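Long-range contacts in GP37 (Pseudomonas phage phikz, PDB 5FT0), which acts as a phage-encoded inhibitor of the host RNA degradosome, apparently by targeting RNase E: residues I6-Q11 and L27-V32; L12-K17 and G215-V220; L123-I128 and V230-P235; F130-H135 and V223-K228. All blocks are in the same frame, centred on the assembly; numbering follows the deposited sequence.

Contact 1: I6-Q11 and L27-V32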
loop_
_atom_site.group_PDB
_atom_site.type_symbol
_atom_site.label_atom_id
_atom_site.label_comp_id
_atom_site.label_asym_id
_atom_site.label_seq_id
_atom_site.Cartn_x
_atom_site.Cartn_y
_atom_site.Cartn_z
ATOM N N ILE A 6 -23.530 -16.408 -5.030
ATOM C CA ILE A 6 -24.189 -15.485 -5.947
ATOM C C ILE A 6 -23.512 -15.671 -7.296
ATOM O O ILE A 6 -22.349 -15.283 -7.468
ATOM C CB ILE A 6 -24.091 -14.026 -5.480
ATOM C CG1 ILE A 6 -24.700 -13.860 -4.088
ATOM C CG2 ILE A 6 -24.774 -13.097 -6.479
ATOM C CD1 ILE A 6 -24.637 -12.436 -3.564
ATOM N N THR A 7 -24.217 -16.276 -8.248
ATOM C CA THR A 7 -23.583 -16.501 -9.536
ATOM C C THR A 7 -23.422 -15.176 -10.275
ATOM O O THR A 7 -24.090 -14.178 -9.979
ATOM C CB THR A 7 -24.389 -17.477 -10.397
ATOM O OG1 THR A 7 -25.594 -16.842 -10.851
ATOM C CG2 THR A 7 -24.754 -18.717 -9.598
ATOM N N TRP A 8 -22.509 -15.169 -11.246
ATOM C CA TRP A 8 -22.310 -13.965 -12.043
ATOM C C TRP A 8 -23.545 -13.634 -12.869
ATOM O O TRP A 8 -23.765 -12.467 -13.208
ATOM C CB TRP A 8 -21.081 -14.121 -12.939
ATOM C CG TRP A 8 -21.258 -15.112 -14.041
ATOM C CD1 TRP A 8 -21.011 -16.453 -13.986
ATOM C CD2 TRP A 8 -21.717 -14.842 -15.370
ATOM N NE1 TRP A 8 -21.288 -17.034 -15.200
ATOM C CE2 TRP A 8 -21.721 -16.066 -16.066
ATOM C CE3 TRP A 8 -22.119 -13.683 -16.039
ATOM C CZ2 TRP A 8 -22.116 -16.165 -17.398
ATOM C CZ3 TRP A 8 -22.513 -13.784 -17.361
ATOM C CH2 TRP A 8 -22.509 -15.015 -18.026
ATOM N N GLU A 9 -24.372 -14.638 -13.184
ATOM C CA GLU A 9 -25.594 -14.377 -13.941
ATOM C C GLU A 9 -26.608 -13.578 -13.124
ATOM O O GLU A 9 -27.268 -12.681 -13.662
ATOM C CB GLU A 9 -26.215 -15.688 -14.431
ATOM C CG GLU A 9 -25.423 -16.389 -15.530
ATOM C CD GLU A 9 -24.639 -17.582 -15.021
ATOM O OE1 GLU A 9 -24.115 -17.518 -13.887
ATOM O OE2 GLU A 9 -24.558 -18.590 -15.752
ATOM N N GLU A 10 -26.763 -13.890 -11.829
ATOM C CA GLU A 10 -27.662 -13.089 -10.995
ATOM C C GLU A 10 -27.180 -11.648 -10.912
ATOM O O GLU A 10 -27.986 -10.711 -10.930
ATOM C CB GLU A 10 -27.787 -13.658 -9.574
ATOM C CG GLU A 10 -27.639 -15.158 -9.417
ATOM C CD GLU A 10 -27.820 -15.633 -7.982
ATOM O OE1 GLU A 10 -28.439 -14.915 -7.172
ATOM O OE2 GLU A 10 -27.309 -16.724 -7.659
ATOM N N GLN A 11 -25.865 -11.453 -10.794
ATOM C CA GLN A 11 -25.318 -10.102 -10.753
ATOM C C GLN A 11 -25.582 -9.369 -12.061
ATOM O O GLN A 11 -26.065 -8.229 -12.057
ATOM C CB GLN A 11 -23.821 -10.158 -10.451
ATOM C CG GLN A 11 -23.471 -10.984 -9.227
ATOM C CD GLN A 11 -21.978 -11.214 -9.083
ATOM O OE1 GLN A 11 -21.181 -10.283 -9.203
ATOM N NE2 GLN A 11 -21.592 -12.460 -8.822
ATOM N N LEU A 27 -17.391 -9.845 -13.793
ATOM C CA LEU A 27 -18.314 -10.494 -12.868
ATOM C C LEU A 27 -17.997 -11.980 -12.769
ATOM O O LEU A 27 -17.921 -12.674 -13.788
ATOM C CB LEU A 27 -19.769 -10.300 -13.307
ATOM C CG LEU A 27 -20.281 -8.866 -13.450
ATOM C CD1 LEU A 27 -21.723 -8.870 -13.926
ATOM C CD2 LEU A 27 -20.148 -8.106 -12.138
ATOM N N GLU A 28 -17.814 -12.461 -11.543
ATOM C CA GLU A 28 -17.577 -13.871 -11.275
ATOM C C GLU A 28 -18.517 -14.338 -10.174
ATOM O O GLU A 28 -19.075 -13.531 -9.425
ATOM C CB GLU A 28 -16.124 -14.132 -10.855
ATOM C CG GLU A 28 -15.089 -13.801 -11.913
ATOM C CD GLU A 28 -13.675 -14.048 -11.427
ATOM O OE1 GLU A 28 -13.379 -13.712 -10.261
ATOM O OE2 GLU A 28 -12.862 -14.581 -12.210
ATOM N N ASP A 29 -18.679 -15.658 -10.080
ATOM C CA ASP A 29 -19.437 -16.240 -8.979
ATOM C C ASP A 29 -18.836 -15.814 -7.644
ATOM O O ASP A 29 -17.615 -15.818 -7.464
ATOM C CB ASP A 29 -19.454 -17.766 -9.081
ATOM C CG ASP A 29 -20.182 -18.268 -10.315
ATOM O OD1 ASP A 29 -20.963 -17.499 -10.915
ATOM O OD2 ASP A 29 -19.984 -19.446 -10.678
ATOM N N ILE A 30 -19.706 -15.430 -6.713
ATOM C CA ILE A 30 -19.316 -14.987 -5.377
ATOM C C ILE A 30 -19.658 -16.102 -4.398
ATOM O O ILE A 30 -20.792 -16.597 -4.391
ATOM C CB ILE A 30 -20.049 -13.697 -4.964
ATOM C CG1 ILE A 30 -19.793 -12.517 -5.903
ATOM C CG2 ILE A 30 -19.573 -13.267 -3.594
ATOM C CD1 ILE A 30 -18.500 -11.787 -5.656
ATOM N N SER A 31 -18.698 -16.483 -3.564
ATOM C CA SER A 31 -18.992 -17.292 -2.386
ATOM C C SER A 31 -19.119 -16.351 -1.194
ATOM O O SER A 31 -18.194 -15.585 -0.905
ATOM C CB SER A 31 -17.906 -18.339 -2.143
ATOM O OG SER A 31 -18.194 -19.099 -0.980
ATOM N N VAL A 32 -20.264 -16.392 -0.517
ATOM C CA VAL A 32 -20.595 -15.432 0.531
ATOM C C VAL A 32 -20.619 -16.141 1.877
ATOM O O VAL A 32 -21.325 -17.142 2.051
ATOM C CB VAL A 32 -21.945 -14.743 0.262
ATOM C CG1 VAL A 32 -22.287 -13.786 1.399
ATOM C CG2 VAL A 32 -21.918 -14.009 -1.066
HETATM O O HOH W 1 -22.503 -19.286 -12.737
HETATM O O HOH W 2 -18.195 -10.442 -9.136
#

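Contact 2: L12-K17 and G215-V220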
loop_
_atom_site.group_PDB
_atom_site.type_symbol
_atom_site.label_atom_id
_atom_site.label_comp_id
_atom_site.label_asym_id
_atom_site.label_seq_id
_atom_site.Cartn_x
_atom_site.Cartn_y
_atom_site.Cartn_z
ATOM N N LEU A 12 -25.288 -10.015 -13.192
ATOM C CA LEU A 12 -25.473 -9.370 -14.488
ATOM C C LEU A 12 -26.941 -9.054 -14.747
ATOM O O LEU A 12 -27.264 -8.021 -15.344
ATOM C CB LEU A 12 -24.905 -10.255 -15.598
ATOM C CG LEU A 12 -24.926 -9.669 -17.010
ATOM C CD1 LEU A 12 -24.244 -8.311 -17.039
ATOM C CD2 LEU A 12 -24.245 -10.619 -17.977
ATOM N N GLN A 13 -27.846 -9.925 -14.293
ATOM C CA GLN A 13 -29.272 -9.662 -14.463
ATOM C C GLN A 13 -29.705 -8.425 -13.686
ATOM O O GLN A 13 -30.484 -7.608 -14.189
ATOM C CB GLN A 13 -30.086 -10.882 -14.032
ATOM C CG GLN A 13 -30.023 -12.036 -15.020
ATOM C CD GLN A 13 -30.425 -13.360 -14.402
ATOM O OE1 GLN A 13 -30.967 -13.406 -13.296
ATOM N NE2 GLN A 13 -30.157 -14.449 -15.113
ATOM N N ALA A 14 -29.209 -8.267 -12.457
ATOM C CA ALA A 14 -29.500 -7.056 -11.696
ATOM C C ALA A 14 -28.863 -5.834 -12.345
ATOM O O ALA A 14 -29.494 -4.776 -12.452
ATOM C CB ALA A 14 -29.018 -7.212 -10.254
ATOM N N LEU A 15 -27.608 -5.961 -12.790
ATOM C CA LEU A 15 -26.926 -4.829 -13.407
ATOM C C LEU A 15 -27.582 -4.418 -14.719
ATOM O O LEU A 15 -27.554 -3.236 -15.080
ATOM C CB LEU A 15 -25.451 -5.164 -13.628
ATOM C CG LEU A 15 -24.609 -5.287 -12.357
ATOM C CD1 LEU A 15 -23.145 -5.526 -12.691
ATOM C CD2 LEU A 15 -24.771 -4.039 -11.503
ATOM N N SER A 16 -28.185 -5.369 -15.437
ATOM C CA SER A 16 -28.823 -5.063 -16.713
ATOM C C SER A 16 -30.048 -4.171 -16.561
ATOM O O SER A 16 -30.502 -3.598 -17.557
ATOM C CB SER A 16 -29.213 -6.357 -17.432
ATOM O OG SER A 16 -30.261 -7.023 -16.745
ATOM N N LYS A 17 -30.596 -4.043 -15.354
ATOM C CA LYS A 17 -31.710 -3.130 -15.136
ATOM C C LYS A 17 -31.262 -1.684 -14.985
ATOM O O LYS A 17 -32.112 -0.787 -14.985
ATOM C CB LYS A 17 -32.512 -3.573 -13.909
ATOM C CG LYS A 17 -33.272 -4.869 -14.144
ATOM C CD LYS A 17 -33.705 -5.547 -12.858
ATOM C CE LYS A 17 -34.261 -6.935 -13.164
ATOM N NZ LYS A 17 -34.638 -7.679 -11.933
ATOM N N GLY A 215 -31.120 5.296 -4.140
ATOM C CA GLY A 215 -31.695 4.889 -5.406
ATOM C C GLY A 215 -32.629 3.705 -5.256
ATOM O O GLY A 215 -32.405 2.816 -4.434
ATOM N N CYS A 216 -33.677 3.698 -6.074
ATOM C CA CYS A 216 -34.608 2.583 -6.136
ATOM C C CYS A 216 -34.189 1.631 -7.250
ATOM O O CYS A 216 -33.989 2.052 -8.393
ATOM C CB CYS A 216 -36.030 3.086 -6.376
ATOM S SG CYS A 216 -37.292 1.799 -6.376
ATOM N N HIS A 217 -34.055 0.352 -6.910
ATOM C CA HIS A 217 -33.711 -0.691 -7.859
ATOM C C HIS A 217 -34.628 -1.883 -7.619
ATOM O O HIS A 217 -34.927 -2.209 -6.465
ATOM C CB HIS A 217 -32.239 -1.106 -7.707
ATOM C CG HIS A 217 -31.765 -2.070 -8.749
ATOM N ND1 HIS A 217 -32.033 -3.421 -8.694
ATOM C CD2 HIS A 217 -31.024 -1.878 -9.867
ATOM C CE1 HIS A 217 -31.488 -4.018 -9.739
ATOM N NE2 HIS A 217 -30.868 -3.105 -10.466
ATOM N N PRO A 218 -35.093 -2.544 -8.681
ATOM C CA PRO A 218 -36.118 -3.589 -8.506
ATOM C C PRO A 218 -35.693 -4.761 -7.633
ATOM O O PRO A 218 -36.568 -5.445 -7.090
ATOM C CB PRO A 218 -36.398 -4.047 -9.946
ATOM C CG PRO A 218 -35.993 -2.893 -10.797
ATOM C CD PRO A 218 -34.827 -2.258 -10.102
ATOM N N ASP A 219 -34.395 -5.019 -7.474
ATOM C CA ASP A 219 -33.925 -6.238 -6.827
ATOM C C ASP A 219 -33.433 -6.029 -5.401
ATOM O O ASP A 219 -33.134 -7.011 -4.715
ATOM C CB ASP A 219 -32.809 -6.876 -7.660
ATOM C CG ASP A 219 -33.293 -7.341 -9.019
ATOM O OD1 ASP A 219 -34.500 -7.633 -9.151
ATOM O OD2 ASP A 219 -32.470 -7.418 -9.955
ATOM N N VAL A 220 -33.334 -4.785 -4.935
ATOM C CA VAL A 220 -32.785 -4.496 -3.618
ATOM C C VAL A 220 -33.649 -3.443 -2.943
ATOM O O VAL A 220 -34.413 -2.721 -3.589
ATOM C CB VAL A 220 -31.319 -4.011 -3.685
ATOM C CG1 VAL A 220 -30.410 -5.112 -4.218
ATOM C CG2 VAL A 220 -31.218 -2.760 -4.536
#

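Contact 3: L123-I128 and V230-P235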
loop_
_atom_site.group_PDB
_atom_site.type_symbol
_atom_site.label_atom_id
_atom_site.label_comp_id
_atom_site.label_asym_id
_atom_site.label_seq_id
_atom_site.Cartn_x
_atom_site.Cartn_y
_atom_site.Cartn_z
ATOM N N LEU A 123 0.561 5.830 -3.593
ATOM C CA LEU A 123 0.280 6.829 -2.572
ATOM C C LEU A 123 -0.275 8.063 -3.270
ATOM O O LEU A 123 0.365 8.611 -4.177
ATOM C CB LEU A 123 1.533 7.154 -1.759
ATOM C CG LEU A 123 1.822 6.208 -0.586
ATOM C CD1 LEU A 123 2.079 4.773 -1.041
ATOM C CD2 LEU A 123 2.990 6.718 0.242
ATOM N N ILE A 124 -1.473 8.481 -2.870
ATOM C CA ILE A 124 -2.218 9.527 -3.564
ATOM C C ILE A 124 -2.825 10.469 -2.533
ATOM O O ILE A 124 -3.267 10.033 -1.465
ATOM C CB ILE A 124 -3.320 8.927 -4.466
ATOM C CG1 ILE A 124 -2.716 7.981 -5.501
ATOM C CG2 ILE A 124 -4.120 10.021 -5.160
ATOM C CD1 ILE A 124 -3.739 7.182 -6.247
ATOM N N LEU A 125 -2.841 11.764 -2.854
ATOM C CA LEU A 125 -3.534 12.748 -2.038
ATOM C C LEU A 125 -4.958 12.874 -2.562
ATOM O O LEU A 125 -5.156 13.428 -3.654
ATOM C CB LEU A 125 -2.823 14.094 -2.091
ATOM C CG LEU A 125 -3.448 15.178 -1.211
ATOM C CD1 LEU A 125 -3.351 14.786 0.255
ATOM C CD2 LEU A 125 -2.786 16.521 -1.457
ATOM N N PRO A 126 -5.967 12.390 -1.840
ATOM C CA PRO A 126 -7.319 12.331 -2.411
ATOM C C PRO A 126 -7.955 13.708 -2.531
ATOM O O PRO A 126 -7.797 14.568 -1.662
ATOM C CB PRO A 126 -8.092 11.449 -1.418
ATOM C CG PRO A 126 -7.045 10.819 -0.535
ATOM C CD PRO A 126 -5.910 11.794 -0.498
ATOM N N VAL A 127 -8.686 13.904 -3.629
ATOM C CA VAL A 127 -9.476 15.106 -3.862
ATOM C C VAL A 127 -10.957 14.773 -4.007
ATOM O O VAL A 127 -11.808 15.369 -3.339
ATOM C CB VAL A 127 -8.967 15.885 -5.097
ATOM C CG1 VAL A 127 -9.935 17.001 -5.461
ATOM C CG2 VAL A 127 -7.576 16.445 -4.836
ATOM N N ILE A 128 -11.280 13.822 -4.879
ATOM C CA ILE A 128 -12.635 13.311 -5.043
ATOM C C ILE A 128 -12.601 11.819 -4.763
ATOM O O ILE A 128 -11.797 11.091 -5.357
ATOM C CB ILE A 128 -13.185 13.584 -6.454
ATOM C CG1 ILE A 128 -13.110 15.074 -6.787
ATOM C CG2 ILE A 128 -14.615 13.085 -6.569
ATOM C CD1 ILE A 128 -13.419 15.386 -8.234
ATOM N N VAL A 230 -12.723 16.889 -1.107
ATOM C CA VAL A 230 -11.893 17.430 -0.038
ATOM C C VAL A 230 -11.187 18.677 -0.549
ATOM O O VAL A 230 -10.551 18.647 -1.608
ATOM C CB VAL A 230 -10.865 16.400 0.465
ATOM C CG1 VAL A 230 -10.079 16.967 1.644
ATOM C CG2 VAL A 230 -11.556 15.102 0.848
ATOM N N ARG A 231 -11.305 19.767 0.202
ATOM C CA ARG A 231 -10.469 20.944 0.019
ATOM C C ARG A 231 -9.532 21.051 1.212
ATOM O O ARG A 231 -9.982 21.016 2.361
ATOM C CB ARG A 231 -11.300 22.219 -0.104
ATOM C CG ARG A 231 -10.458 23.458 -0.378
ATOM C CD ARG A 231 -11.163 24.713 0.097
ATOM N NE ARG A 231 -10.602 25.923 -0.498
ATOM C CZ ARG A 231 -9.718 26.715 0.103
ATOM N NH1 ARG A 231 -9.287 26.430 1.325
ATOM N NH2 ARG A 231 -9.267 27.796 -0.519
ATOM N N TYR A 232 -8.239 21.167 0.939
ATOM C CA TYR A 232 -7.250 21.236 1.998
ATOM C C TYR A 232 -7.021 22.694 2.399
ATOM O O TYR A 232 -7.617 23.617 1.840
ATOM C CB TYR A 232 -5.976 20.523 1.553
ATOM C CG TYR A 232 -6.218 19.049 1.298
ATOM C CD1 TYR A 232 -6.280 18.145 2.353
ATOM C CD2 TYR A 232 -6.417 18.566 0.010
ATOM C CE1 TYR A 232 -6.516 16.802 2.133
ATOM C CE2 TYR A 232 -6.653 17.222 -0.221
ATOM C CZ TYR A 232 -6.702 16.346 0.844
ATOM O OH TYR A 232 -6.937 15.009 0.623
ATOM N N ASN A 233 -6.149 22.904 3.393
ATOM C CA ASN A 233 -6.032 24.222 4.019
ATOM C C ASN A 233 -5.714 25.318 3.007
ATOM O O ASN A 233 -6.135 26.466 3.189
ATOM C CB ASN A 233 -4.978 24.187 5.128
ATOM C CG ASN A 233 -3.648 23.636 4.654
ATOM O OD1 ASN A 233 -3.597 22.658 3.905
ATOM N ND2 ASN A 233 -2.561 24.264 5.089
ATOM N N GLN A 234 -4.995 24.989 1.936
ATOM C CA GLN A 234 -4.743 25.901 0.830
ATOM C C GLN A 234 -5.103 25.230 -0.489
ATOM O O GLN A 234 -4.998 24.005 -0.617
ATOM C CB GLN A 234 -3.274 26.354 0.798
ATOM C CG GLN A 234 -3.027 27.777 1.309
ATOM C CD GLN A 234 -3.201 27.913 2.816
ATOM O OE1 GLN A 234 -2.530 27.232 3.595
ATOM N NE2 GLN A 234 -4.094 28.805 3.232
ATOM N N PRO A 235 -5.543 26.007 -1.482
ATOM C CA PRO A 235 -5.987 25.425 -2.759
ATOM C C PRO A 235 -4.861 24.731 -3.516
ATOM O O PRO A 235 -3.679 24.896 -3.216
ATOM C CB PRO A 235 -6.512 26.636 -3.543
ATOM C CG PRO A 235 -6.021 27.849 -2.799
ATOM C CD PRO A 235 -5.875 27.437 -1.378
#

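Contact 4: F130-H135 and V223-K228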
loop_
_atom_site.group_PDB
_atom_site.type_symbol
_atom_site.label_atom_id
_atom_site.label_comp_id
_atom_site.label_asym_id
_atom_site.label_seq_id
_atom_site.Cartn_x
_atom_site.Cartn_y
_atom_site.Cartn_z
ATOM N N PHE A 130 -15.043 8.436 -4.653
ATOM C CA PHE A 130 -16.306 7.754 -4.890
ATOM C C PHE A 130 -16.513 6.697 -3.813
ATOM O O PHE A 130 -15.604 5.913 -3.522
ATOM C CB PHE A 130 -16.320 7.113 -6.277
ATOM C CG PHE A 130 -16.114 8.091 -7.399
ATOM C CD1 PHE A 130 -17.192 8.740 -7.976
ATOM C CD2 PHE A 130 -14.840 8.363 -7.874
ATOM C CE1 PHE A 130 -17.007 9.639 -9.008
ATOM C CE2 PHE A 130 -14.649 9.262 -8.905
ATOM C CZ PHE A 130 -15.734 9.901 -9.474
HETATM N N MSE A 131 -17.699 6.683 -3.216
HETATM C CA MSE A 131 -17.979 5.767 -2.117
HETATM C C MSE A 131 -19.285 5.008 -2.332
HETATM O O MSE A 131 -20.302 5.321 -1.707
HETATM C CB MSE A 131 -18.027 6.533 -0.795
HETATM C CG MSE A 131 -16.772 7.354 -0.516
HETATM SE SE MSE A 131 -16.919 8.453 1.088
HETATM C CE MSE A 131 -17.050 7.037 2.425
ATOM N N PRO A 132 -19.256 4.005 -3.211
ATOM C CA PRO A 132 -20.476 3.238 -3.485
ATOM C C PRO A 132 -20.910 2.436 -2.268
ATOM O O PRO A 132 -20.085 1.906 -1.522
ATOM C CB PRO A 132 -20.066 2.322 -4.643
ATOM C CG PRO A 132 -18.595 2.164 -4.482
ATOM C CD PRO A 132 -18.093 3.478 -3.948
ATOM N N GLY A 133 -22.223 2.354 -2.075
ATOM C CA GLY A 133 -22.791 1.624 -0.962
ATOM C C GLY A 133 -22.749 2.342 0.368
ATOM O O GLY A 133 -23.144 1.752 1.383
ATOM N N VAL A 134 -22.294 3.590 0.403
ATOM C CA VAL A 134 -22.170 4.359 1.632
ATOM C C VAL A 134 -23.074 5.579 1.534
ATOM O O VAL A 134 -23.192 6.191 0.466
ATOM C CB VAL A 134 -20.706 4.777 1.890
ATOM C CG1 VAL A 134 -20.597 5.649 3.136
ATOM C CG2 VAL A 134 -19.819 3.549 2.015
ATOM N N HIS A 135 -23.722 5.919 2.647
ATOM C CA HIS A 135 -24.503 7.140 2.777
ATOM C C HIS A 135 -23.971 7.932 3.964
ATOM O O HIS A 135 -23.580 7.350 4.981
ATOM C CB HIS A 135 -25.988 6.825 2.964
ATOM C CG HIS A 135 -26.890 8.004 2.765
ATOM N ND1 HIS A 135 -26.991 9.029 3.679
ATOM C CD2 HIS A 135 -27.745 8.309 1.761
ATOM C CE1 HIS A 135 -27.860 9.922 3.241
ATOM N NE2 HIS A 135 -28.333 9.507 2.080
ATOM N N VAL A 223 -30.265 1.452 -3.199
ATOM C CA VAL A 223 -28.915 1.651 -3.709
ATOM C C VAL A 223 -28.370 2.932 -3.095
ATOM O O VAL A 223 -29.019 3.983 -3.165
ATOM C CB VAL A 223 -28.886 1.721 -5.245
ATOM C CG1 VAL A 223 -27.469 1.980 -5.728
ATOM C CG2 VAL A 223 -29.429 0.431 -5.840
ATOM N N LEU A 224 -27.189 2.843 -2.492
ATOM C CA LEU A 224 -26.548 3.973 -1.837
ATOM C C LEU A 224 -25.267 4.332 -2.574
ATOM O O LEU A 224 -24.548 3.449 -3.048
ATOM C CB LEU A 224 -26.226 3.659 -0.370
ATOM C CG LEU A 224 -27.389 3.230 0.531
ATOM C CD1 LEU A 224 -26.882 2.912 1.929
ATOM C CD2 LEU A 224 -28.465 4.301 0.576
ATOM N N PHE A 225 -24.980 5.630 -2.656
ATOM C CA PHE A 225 -23.752 6.104 -3.276
ATOM C C PHE A 225 -23.403 7.463 -2.688
ATOM O O PHE A 225 -24.273 8.326 -2.545
ATOM C CB PHE A 225 -23.887 6.207 -4.802
ATOM C CG PHE A 225 -22.567 6.211 -5.531
ATOM C CD1 PHE A 225 -21.769 7.345 -5.553
ATOM C CD2 PHE A 225 -22.131 5.080 -6.198
ATOM C CE1 PHE A 225 -20.557 7.343 -6.222
ATOM C CE2 PHE A 225 -20.921 5.074 -6.873
ATOM C CZ PHE A 225 -20.135 6.206 -6.882
ATOM N N THR A 226 -22.130 7.642 -2.348
ATOM C CA THR A 226 -21.634 8.904 -1.819
ATOM C C THR A 226 -20.412 9.340 -2.615
ATOM O O THR A 226 -19.578 8.512 -2.993
ATOM C CB THR A 226 -21.279 8.790 -0.322
ATOM O OG1 THR A 226 -22.470 8.540 0.439
ATOM C CG2 THR A 226 -20.630 10.070 0.185
ATOM N N ILE A 227 -20.329 10.638 -2.889
ATOM C CA ILE A 227 -19.137 11.258 -3.448
ATOM C C ILE A 227 -18.595 12.230 -2.413
ATOM O O ILE A 227 -19.330 13.096 -1.925
ATOM C CB ILE A 227 -19.436 11.986 -4.772
ATOM C CG1 ILE A 227 -19.990 11.006 -5.807
ATOM C CG2 ILE A 227 -18.184 12.668 -5.293
ATOM C CD1 ILE A 227 -20.280 11.642 -7.143
ATOM N N LYS A 228 -17.321 12.078 -2.067
ATOM C CA LYS A 228 -16.655 12.964 -1.122
ATOM C C LYS A 228 -15.659 13.833 -1.870
ATOM O O LYS A 228 -14.876 13.329 -2.683
ATOM C CB LYS A 228 -15.936 12.180 -0.023
ATOM C CG LYS A 228 -15.222 13.082 0.982
ATOM C CD LYS A 228 -14.524 12.292 2.080
ATOM C CE LYS A 228 -13.257 11.634 1.581
ATOM N NZ LYS A 228 -12.541 10.926 2.678
#

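Contact 1: I6-Q11 and L27-V32
The indole of Trp8 meets the carboxylate of Asp29 at its edge: OD1 sits near the ring plane, 3.2 Å from CD1, and the ring and carboxylate planes are 21° apart. On one face, toward the rim, lies Glu9 CD, 3.3 Å above the plane. The ring is set beside this carboxylate by the Trp8 torsion, which places CG between the backbone N and the carbonyl carbon (chi1 69°). Asp29 OD1 also accepts from Trp8 N at 2.8 Å, met nearly along its C-O axis. A water lies within hydrogen-bonding distance of this oxygen and Glu9 OE1, between two carboxylates that would probably repel each other. These bonds sit at the start of helix 8-15, where Thr7 and Glu10 form a capping box: Thr7 N donates to Glu10 OE2 over 3.2 Å, while Thr7 OG1 receives a weak bond from Glu10 N. Just before the cap, Ile6 and Ile30 make an antiparallel hydrogen-bonded pair, with Ile6 N to Ile30 O and Ile30 N to Ile6 O both 2.8 Å; this pairs strand 4-6, an outermost strand of the four-stranded sheet, with strand 30-37. The extended Gln11 side chain reaches from the helix to the chain just before strand 30-37, its NE2 donating to Glu28 O at 2.8 Å from above the carbonyl plane, with weaker bonds to Ile6 O and Thr7 O. Its OE1 accepts from a second water, which accepts from Glu28 N. Ile6 CD1 packs on Val32 CG2 at 4.0 Å, and helix 67-82 covers both residues through Val74 and Val70.

Contact 2: L12-K17 and G215-V220
Ala14 O accepts two hydrogen bonds, one from His217 NE2 at 2.9 Å across the contact and one from Lys17 N at 3.2 Å within its own segment, and the donors come from opposite faces of the carbonyl plane. The imidazole meets this oxygen edge-on, the acceptor lying 7° out of the ring plane. The other ring nitrogen is also engaged: His217 ND1 accepts from Asp219 N at 3.1 Å, which is consistent with a neutral ring protonated on NE2 and held in a fixed rotation from both ends. That second bond belongs to the type I turn from His217 to Val220, the tip of the beta hairpin linking strands 206-217 and 220-232, so the hairpin tip abuts the last part of helix 8-15 and the residues after it. Pro218 CD covers one face of the imidazole toward its rim, while Lys17 CB approaches NE2 obliquely. Beyond CB the lysine runs extended past the proline, its CD 4.1 Å from Pro218 CG, and crosses Asp219 at about a right angle. Lys17 NZ closes a salt bridge on Asp219 OD1, 2.8 Å away, through the syn lone pair; its bond to OD2 is weak. The same OD2 lies 3.5 Å from Ala14 CB.

Contact 3: L123-I128 and V230-P235
Tyr232 OH donates to Pro126 O across the contact. The modelled separation of 2.5 Å is very short, so its exact length is doubtful, but the carbonyl oxygen lies at the ring edge, in plane. Two further groups crowd the phenol: Leu125 CD1 comes obliquely to Tyr232 CZ at 3.7 Å, and the Pro126 ring, crossing the tyrosine at about a right angle, brings CD to 3.6 Å from OH. Leu125 has CG anti to its backbone N (chi1 -177°), which carries the isobutyl group along the phenol in the opposite sense. One layer out, Val230 N donates to Val127 O at 2.9 Å, and Val230 CG1 lies over one face of the Tyr232 ring, offset toward the rim. The backbone geometry here is that of a classic beta bulge, Val127 and Ile128 both facing Val110 of strand 109-115. The chain turns a corner at the bulge, and strands 123-126 and 230-232 run at 93° to each other, so the tyrosine spans the angle between them. Outermost is the second subunit, whose Leu249 packs on Tyr232 and whose His252 packs on Pro126; at Leu123 and Ile124 an antiparallel ladder carries the sheet across the interface.

Contact 4: F130-H135 and V223-K228
Met131 N and Thr226 O share the shortest sound polar bond here, 2.6 Å. Thr226 N returns a bond to Met131 O at 3.0 Å, completing an antiparallel hydrogen-bonded pair, and Gly133 N adds a third link to Leu224 O (2.7 Å). Thr226 OG1, beside its own backbone N (chi1 -65°), faces Val134 O; that bond is modelled at 2.5 Å, so its length is doubtful, and OG1 is also hydrogen-bonded to Ser212 OG. On the face carrying Phe130, Pro132, Phe225 and Ile227, the Phe225 torsion, CG anti to the backbone N (chi1 -159°), carries the ring across to Pro132 on the neighbouring strand. Pro132 CA rests over it in an off-centre CH-pi contact, 4.1 Å from the centroid and 29° off the normal, while Pro132 CB touches CE2 at 3.6 Å. Phe130 CB reaches Phe225 CZ at 4.0 Å, and Tyr180 and Phe184 of helix 158-187 add to this apolar layer. The other face carries Thr226 and Met131, present as selenomethionine, whose SE lies against Lys228 CB. The ammonium of Lys228 is taken by Glu129. His135, with ND1 hydrogen-bonded to the backbone N of Asp137, packs against Glu214, a residue of the bound-arginine pocket, and its side chain is about 6 Å from that ligand. The pairing is that of two central strands in an antiparallel sheet, 122-132 leaving its partner through a type II turn, Met131 to Val134, with Gly133 at the third position and positive phi.

Contacts 1 and 2 share helix 8-15, their centres 14 Å apart, and meet where Leu27 packs on Leu12 and Leu15. Contact 2 reaches the seven-stranded sheet at the hairpin between strands 206-217 and 220-232; contact 4, about 16 Å on between centres, adjoins it through Gly215 and Val223. Contacts 3 and 4 both join strands 122-132 and 220-232, centres 18 Å apart, contact 4 nested inside the loop that contact 3 closes. Along the chain, contact 1 closes before contacts 3 and 4 open, while the segments of contact 2 alternate with those of all three. Contacts 1 and 3, 36 Å between centres, mark a path from the N-terminal sheet to the dimer interface.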